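Local atomic coordinates of cell division control protein (Pyrococcus abyssi, PDB entry 6RPP), a protein that is an intein that probably excises itself from a minichromosome maintenance helicase precursor by protein splicing, joining the flanking host sequences. Residues Leu115-Ile121 / Asp132-Ile137. The protein carries 2 engineered substitutions. Sequence-based numbering, arbitrary orientation. Where two conformers were deposited one is given.
Sequences LEEGNKI and DEVAEI
Leu115 packs on Val134 and Ile137 where the antiparallel hairpin of strands 120-125 and 128-140, part of the mainly beta HINT fold of intein splicing domains, gives way to a type II turn at Glu116-Asn119. The Leu115 side chain crosses that of Val134 at about a right angle, CD1 lying 4.1 Å from CG2, while its CB meets Ile137 CD1; Phe99, Val101 and Val83 continue this apolar cluster. The backbone N of Glu116 donates to Asn119 OD1 from above the carbonyl plane, bracing the turn across its base. With CG anti to its carbonyl carbon (chi1 -58°) and the chain extended beyond, Glu117 runs its carboxylate past Ala135 O, and water 1 joins Glu117 OE2 to Ile137 N. The facing strand carries a classic beta bulge here, Ala135 and Glu136 both facing Lys84. Gly118 has a positive phi (99°), at which a CB would collide with the carbonyl oxygen of Glu117; its N donates to Val134 O at 2.8 Å. Asn119 O accepts from Val134 N at 2.7 Å and also receives a CA-H...O contact from Glu133. Lys120 and Glu133 form a non-hydrogen-bonded pair, the two extended chains running alongside each other in the same direction, CG to CG 3.8 Å, although the charged ends, NZ and OE2, stay 4.7 Å apart. Glu133 OE1 instead makes a salt bridge with Arg86, so an alanine here would probably leave that guanidinium without its mate and uncover the methylenes of Lys120. Ile121 closes the segment in a hydrogen-bonded pair with Asp132, whose carboxylate is held by Thr85 and Gly87; Ile121 N reaches Asp132 O at 3.0 Å, and Ile121 CG2 rests 4.0 Å from Val134 CG2.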
loop_
_atom_site.group_PDB
_atom_site.type_symbol
_atom_site.label_atom_id
_atom_site.label_comp_id
_atom_site.label_asym_id
_atom_site.label_seq_id
_atom_site.Cartn_x
_atom_site.Cartn_y
_atom_site.Cartn_z
ATOM N N LEU A 115 -13.767 -2.748 6.732
ATOM C CA LEU A 115 -13.402 -4.156 6.914
ATOM C C LEU A 115 -13.981 -4.726 8.191
ATOM O O LEU A 115 -14.087 -4.042 9.221
ATOM C CB LEU A 115 -11.897 -4.335 7.006
ATOM C CG LEU A 115 -11.031 -4.125 5.778
ATOM C CD1 LEU A 115 -9.583 -4.222 6.252
ATOM C CD2 LEU A 115 -11.267 -5.210 4.796
ATOM N N GLU A 116 -14.371 -5.979 8.108
ATOM C CA GLU A 116 -14.869 -6.696 9.263
ATOM C C GLU A 116 -13.960 -7.888 9.512
ATOM O O GLU A 116 -13.352 -8.424 8.583
ATOM C CB GLU A 116 -16.313 -7.166 9.062
ATOM C CG GLU A 116 -17.279 -6.048 8.646
ATOM C CD GLU A 116 -17.810 -5.227 9.820
ATOM O OE1 GLU A 116 -18.188 -5.819 10.858
ATOM O OE2 GLU A 116 -17.866 -3.981 9.688
ATOM N N GLU A 117 -13.887 -8.306 10.772
ATOM C CA GLU A 117 -13.173 -9.538 11.058
ATOM C C GLU A 117 -13.743 -10.688 10.249
ATOM O O GLU A 117 -14.970 -10.869 10.176
ATOM C CB GLU A 117 -13.232 -9.844 12.553
ATOM C CG GLU A 117 -12.641 -8.689 13.338
ATOM C CD GLU A 117 -12.638 -8.903 14.845
ATOM O OE1 GLU A 117 -13.028 -10.010 15.306
ATOM O OE2 GLU A 117 -12.228 -7.944 15.547
ATOM N N GLY A 118 -12.837 -11.468 9.639
ATOM C CA GLY A 118 -13.201 -12.570 8.763
ATOM C C GLY A 118 -13.129 -12.240 7.283
ATOM O O GLY A 118 -13.078 -13.166 6.458
ATOM N N ASN A 119 -13.164 -10.954 6.922
ATOM C CA ASN A 119 -13.010 -10.576 5.520
ATOM C C ASN A 119 -11.651 -11.073 5.042
ATOM O O ASN A 119 -10.621 -10.816 5.681
ATOM C CB ASN A 119 -13.079 -9.057 5.326
ATOM C CG ASN A 119 -14.473 -8.441 5.524
ATOM O OD1 ASN A 119 -14.524 -7.201 5.600
ATOM N ND2 ASN A 119 -15.557 -9.225 5.570
ATOM N N LYS A 120 -11.627 -11.785 3.923
ATOM C CA LYS A 120 -10.347 -12.296 3.398
ATOM C C LYS A 120 -9.665 -11.297 2.452
ATOM O O LYS A 120 -10.244 -10.881 1.443
ATOM C CB LYS A 120 -10.621 -13.627 2.680
ATOM C CG LYS A 120 -11.033 -14.717 3.647
ATOM C CD LYS A 120 -11.249 -16.037 2.902
ATOM C CE LYS A 120 -11.406 -17.172 3.880
ATOM N NZ LYS A 120 -11.558 -18.495 3.186
ATOM N N ILE A 121 -8.396 -10.964 2.740
ATOM C CA ILE A 121 -7.648 -10.013 1.926
ATOM C C ILE A 121 -6.471 -10.747 1.303
ATOM O O ILE A 121 -6.065 -11.822 1.744
ATOM C CB ILE A 121 -7.153 -8.754 2.698
ATOM C CG1 ILE A 121 -6.229 -9.116 3.856
ATOM C CG2 ILE A 121 -8.403 -7.968 3.211
ATOM C CD1 ILE A 121 -5.417 -7.935 4.361
ATOM N N ASP A 132 -6.585 -14.226 3.197
ATOM C CA ASP A 132 -6.272 -14.301 4.612
ATOM C C ASP A 132 -7.281 -13.471 5.411
ATOM O O ASP A 132 -7.383 -12.259 5.196
ATOM C CB ASP A 132 -4.825 -13.791 4.805
ATOM C CG ASP A 132 -4.323 -13.898 6.214
ATOM O OD1 ASP A 132 -5.021 -14.423 7.101
ATOM O OD2 ASP A 132 -3.166 -13.402 6.406
ATOM N N GLU A 133 -8.016 -14.116 6.321
ATOM C CA GLU A 133 -9.029 -13.411 7.120
ATOM C C GLU A 133 -8.437 -12.273 7.930
ATOM O O GLU A 133 -7.458 -12.448 8.678
ATOM C CB GLU A 133 -9.724 -14.378 8.080
ATOM C CG GLU A 133 -10.508 -15.437 7.321
ATOM C CD GLU A 133 -11.278 -16.377 8.224
ATOM O OE1 GLU A 133 -11.401 -16.082 9.428
ATOM O OE2 GLU A 133 -11.766 -17.411 7.719
ATOM N N VAL A 134 -9.086 -11.110 7.854
ATOM C CA VAL A 134 -8.765 -10.079 8.838
ATOM C C VAL A 134 -9.092 -10.596 10.248
ATOM O O VAL A 134 -10.154 -11.207 10.493
ATOM C CB VAL A 134 -9.544 -8.789 8.506
ATOM C CG1 VAL A 134 -9.378 -7.739 9.623
ATOM C CG2 VAL A 134 -9.115 -8.236 7.161
ATOM N N ALA A 135 -8.182 -10.341 11.200
ATOM C CA ALA A 135 -8.285 -10.707 12.604
ATOM C C ALA A 135 -8.836 -9.567 13.449
ATOM O O ALA A 135 -9.735 -9.786 14.263
ATOM C CB ALA A 135 -6.909 -11.158 13.155
ATOM N N GLU A 136 -8.329 -8.356 13.256
ATOM C CA GLU A 136 -8.721 -7.193 14.023
ATOM C C GLU A 136 -8.350 -5.958 13.223
ATOM O O GLU A 136 -7.342 -5.944 12.482
ATOM C CB GLU A 136 -8.030 -7.119 15.406
ATOM C CG GLU A 136 -8.226 -8.247 16.387
ATOM C CD GLU A 136 -7.050 -9.219 16.384
ATOM O OE1 GLU A 136 -5.907 -8.778 16.101
ATOM O OE2 GLU A 136 -7.269 -10.419 16.658
ATOM N N ILE A 137 -9.135 -4.909 13.408
ATOM C CA ILE A 137 -8.817 -3.585 12.895
ATOM C C ILE A 137 -8.844 -2.643 14.081
ATOM O O ILE A 137 -9.846 -2.608 14.807
ATOM C CB ILE A 137 -9.817 -3.088 11.837
ATOM C CG1 ILE A 137 -9.956 -4.111 10.700
ATOM C CG2 ILE A 137 -9.405 -1.666 11.340
ATOM C CD1 ILE A 137 -11.307 -4.838 10.757
HETATM O O HOH W 1 -11.751 -5.517 14.679
HETATM O O HOH W 2 -14.307 -15.592 6.349
#